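Local coordinates for protein serine-pyruvate aminotransferase (AgxT) (Sulfolobus solfataricus, PDB 3ZRP) that probably transfers amino groups between serine or alanine and 2-oxo acids such as pyruvate and glyoxylate, using pyridoxal 5'-phosphate as cofactor, at residues A[307-311]-A[312-316]. Residues are numbered along the deposited sequence; the frame is centred on the assembly and turned at random. Where two conformers were deposited one is given.
Sequences KVADP and QKVLA
Asp310 and Lys313 meet at the start of helix 311-319, their side chains crossing at about a right angle. A chi1 of 176°, CG trans to N, swings the aspartate carboxylate alongside the helix start, OD1 3.6 Å from Gln312 N and OD2 3.9 Å from both CG and NZ of Lys313. The salt bridge to NZ is therefore long; the lysine chain runs extended and bends only at its end (chi4 70°), turning the ammonium toward OD2. Asp310 holds the N-cap position, where its charge probably suits the partly positive helix start. Replacing it with alanine removes the carboxylate, which would probably cost the Lys313 ammonium this counter-charge. The loop joins strand 301-305 of the small antiparallel sheet to the helix, away from the pyridoxal phosphate pocket. Pro311 suits the first helical position because no backbone N-H is needed there. Val314 N donates to Asp310 O (3.0 Å), lying in the plane of that carbonyl. Leu315 N reaches Pro311 O at 2.9 Å, 24° out of the Pro311 carbonyl plane. On the buried side, CG2 of branched Val314 packs 4.1 Å from CB of the small Ala309, and both side chains touch Leu363 of helix 346-363.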
ATOM      1  N   LYS A 307     -20.505 -30.243 -12.183  1.00 44.06           N
ATOM      2  CA  LYS A 307     -21.715 -30.539 -12.954  1.00 43.50           C
ATOM      3  C   LYS A 307     -22.968 -30.633 -12.083  1.00 42.83           C
ATOM      4  O   LYS A 307     -24.072 -30.357 -12.548  1.00 47.79           O
ATOM      5  CB  LYS A 307     -21.521 -31.834 -13.754  1.00 49.82           C
ATOM      6  CG  LYS A 307     -20.366 -31.781 -14.759  1.00 49.80           C
ATOM      7  CD  LYS A 307     -20.817 -31.162 -16.079  1.00 59.63           C
ATOM      8  CE  LYS A 307     -19.707 -30.362 -16.758  1.00 62.07           C
ATOM      9  NZ  LYS A 307     -18.417 -31.092 -16.913  1.00 50.80           N
ATOM     10  N   VAL A 308     -22.798 -31.024 -10.823  1.00 40.08           N
ATOM     11  CA  VAL A 308     -23.928 -31.217  -9.920  1.00 38.69           C
ATOM     12  C   VAL A 308     -23.797 -30.415  -8.630  1.00 41.78           C
ATOM     13  O   VAL A 308     -24.693 -29.641  -8.284  1.00 40.69           O
ATOM     14  CB  VAL A 308     -24.147 -32.746  -9.607  1.00 39.91           C
ATOM     15  CG1 VAL A 308     -25.235 -32.936  -8.568  1.00 39.61           C
ATOM     16  CG2 VAL A 308     -24.495 -33.511 -10.878  1.00 39.03           C
ATOM     17  N   ALA A 309     -22.691 -30.617  -7.908  1.00 44.27           N
ATOM     18  CA  ALA A 309     -22.475 -29.996  -6.596  1.00 44.30           C
ATOM     19  C   ALA A 309     -22.376 -28.465  -6.658  1.00 46.77           C
ATOM     20  O   ALA A 309     -21.942 -27.900  -7.672  1.00 44.93           O
ATOM     21  CB  ALA A 309     -21.226 -30.575  -5.946  1.00 43.68           C
ATOM     22  N   ASP A 310     -22.781 -27.812  -5.568  1.00 44.01           N
ATOM     23  CA  ASP A 310     -22.717 -26.351  -5.436  1.00 45.78           C
ATOM     24  C   ASP A 310     -21.318 -25.930  -4.975  1.00 44.09           C
ATOM     25  O   ASP A 310     -20.841 -26.418  -3.950  1.00 40.98           O
ATOM     26  CB  ASP A 310     -23.791 -25.874  -4.445  1.00 47.93           C
ATOM     27  CG  ASP A 310     -23.730 -24.368  -4.160  1.00 53.07           C
ATOM     28  OD1 ASP A 310     -23.304 -23.580  -5.028  1.00 57.81           O
ATOM     29  OD2 ASP A 310     -24.131 -23.975  -3.049  1.00 55.84           O
ATOM     30  N   PRO A 311     -20.655 -25.030  -5.728  1.00 46.84           N
ATOM     31  CA  PRO A 311     -19.266 -24.657  -5.400  1.00 47.11           C
ATOM     32  C   PRO A 311     -19.058 -24.069  -3.995  1.00 48.53           C
ATOM     33  O   PRO A 311     -18.000 -24.310  -3.401  1.00 45.30           O
ATOM     34  CB  PRO A 311     -18.900 -23.640  -6.486  1.00 48.73           C
ATOM     35  CG  PRO A 311     -19.808 -23.950  -7.612  1.00 49.98           C
ATOM     36  CD  PRO A 311     -21.104 -24.383  -6.973  1.00 47.86           C
ATOM     37  N   GLN A 312     -20.041 -23.329  -3.473  1.00 46.44           N
ATOM     38  CA  GLN A 312     -19.947 -22.803  -2.111  0.60 51.09           C
ATOM     39  C   GLN A 312     -19.870 -23.937  -1.098  1.00 51.76           C
ATOM     40  O   GLN A 312     -18.994 -23.937  -0.225  1.00 49.90           O
ATOM     41  CB  GLN A 312     -21.107 -21.859  -1.768  0.60 56.18           C
ATOM     42  CG  GLN A 312     -20.906 -20.407  -2.208  0.60 63.35           C
ATOM     43  CD  GLN A 312     -19.669 -19.741  -1.600  0.60 66.60           C
ATOM     44  OE1 GLN A 312     -18.946 -19.023  -2.291  0.60 57.12           O
ATOM     45  NE2 GLN A 312     -19.421 -19.985  -0.312  0.60 71.50           N
ATOM     46  N   LYS A 313     -20.774 -24.914  -1.232  1.00 51.35           N
ATOM     47  CA  LYS A 313     -20.770 -26.098  -0.375  1.00 52.25           C
ATOM     48  C   LYS A 313     -19.434 -26.819  -0.465  1.00 47.81           C
ATOM     49  O   LYS A 313     -18.894 -27.260   0.548  1.00 44.70           O
ATOM     50  CB  LYS A 313     -21.920 -27.047  -0.730  1.00 59.24           C
ATOM     51  CG  LYS A 313     -23.291 -26.569  -0.255  1.00 58.26           C
ATOM     52  CD  LYS A 313     -24.339 -27.678  -0.381  1.00 65.47           C
ATOM     53  CE  LYS A 313     -25.710 -27.229   0.119  1.00 66.48           C
ATOM     54  NZ  LYS A 313     -26.334 -26.220  -0.784  1.00 71.48           N
ATOM     55  N   VAL A 314     -18.893 -26.911  -1.677  1.00 48.96           N
ATOM     56  CA  VAL A 314     -17.572 -27.512  -1.882  1.00 51.64           C
ATOM     57  C   VAL A 314     -16.499 -26.735  -1.112  1.00 54.97           C
ATOM     58  O   VAL A 314     -15.667 -27.345  -0.435  1.00 55.96           O
ATOM     59  CB  VAL A 314     -17.217 -27.656  -3.386  1.00 49.20           C
ATOM     60  CG1 VAL A 314     -15.775 -28.124  -3.576  1.00 48.85           C
ATOM     61  CG2 VAL A 314     -18.172 -28.630  -4.055  1.00 52.42           C
ATOM     62  N   LEU A 315     -16.548 -25.404  -1.181  1.00 54.28           N
ATOM     63  CA  LEU A 315     -15.578 -24.550  -0.477  1.00 49.95           C
ATOM     64  C   LEU A 315     -15.672 -24.692   1.043  1.00 57.68           C
ATOM     65  O   LEU A 315     -14.649 -24.773   1.728  1.00 54.75           O
ATOM     66  CB  LEU A 315     -15.737 -23.076  -0.871  1.00 50.99           C
ATOM     67  CG  LEU A 315     -15.252 -22.544  -2.233  1.00 55.24           C
ATOM     68  CD1 LEU A 315     -15.336 -21.038  -2.227  1.00 59.33           C
ATOM     69  CD2 LEU A 315     -13.846 -22.990  -2.592  1.00 54.57           C
ATOM     70  N   ALA A 316     -16.900 -24.715   1.560  1.00 61.71           N
ATOM     71  CA  ALA A 316     -17.139 -24.850   2.999  1.00 60.61           C
ATOM     72  C   ALA A 316     -16.723 -26.233   3.500  1.00 60.25           C
ATOM     73  O   ALA A 316     -16.133 -26.361   4.573  1.00 68.83           O
ATOM     74  CB  ALA A 316     -18.600 -24.569   3.325  1.00 55.10           C
TER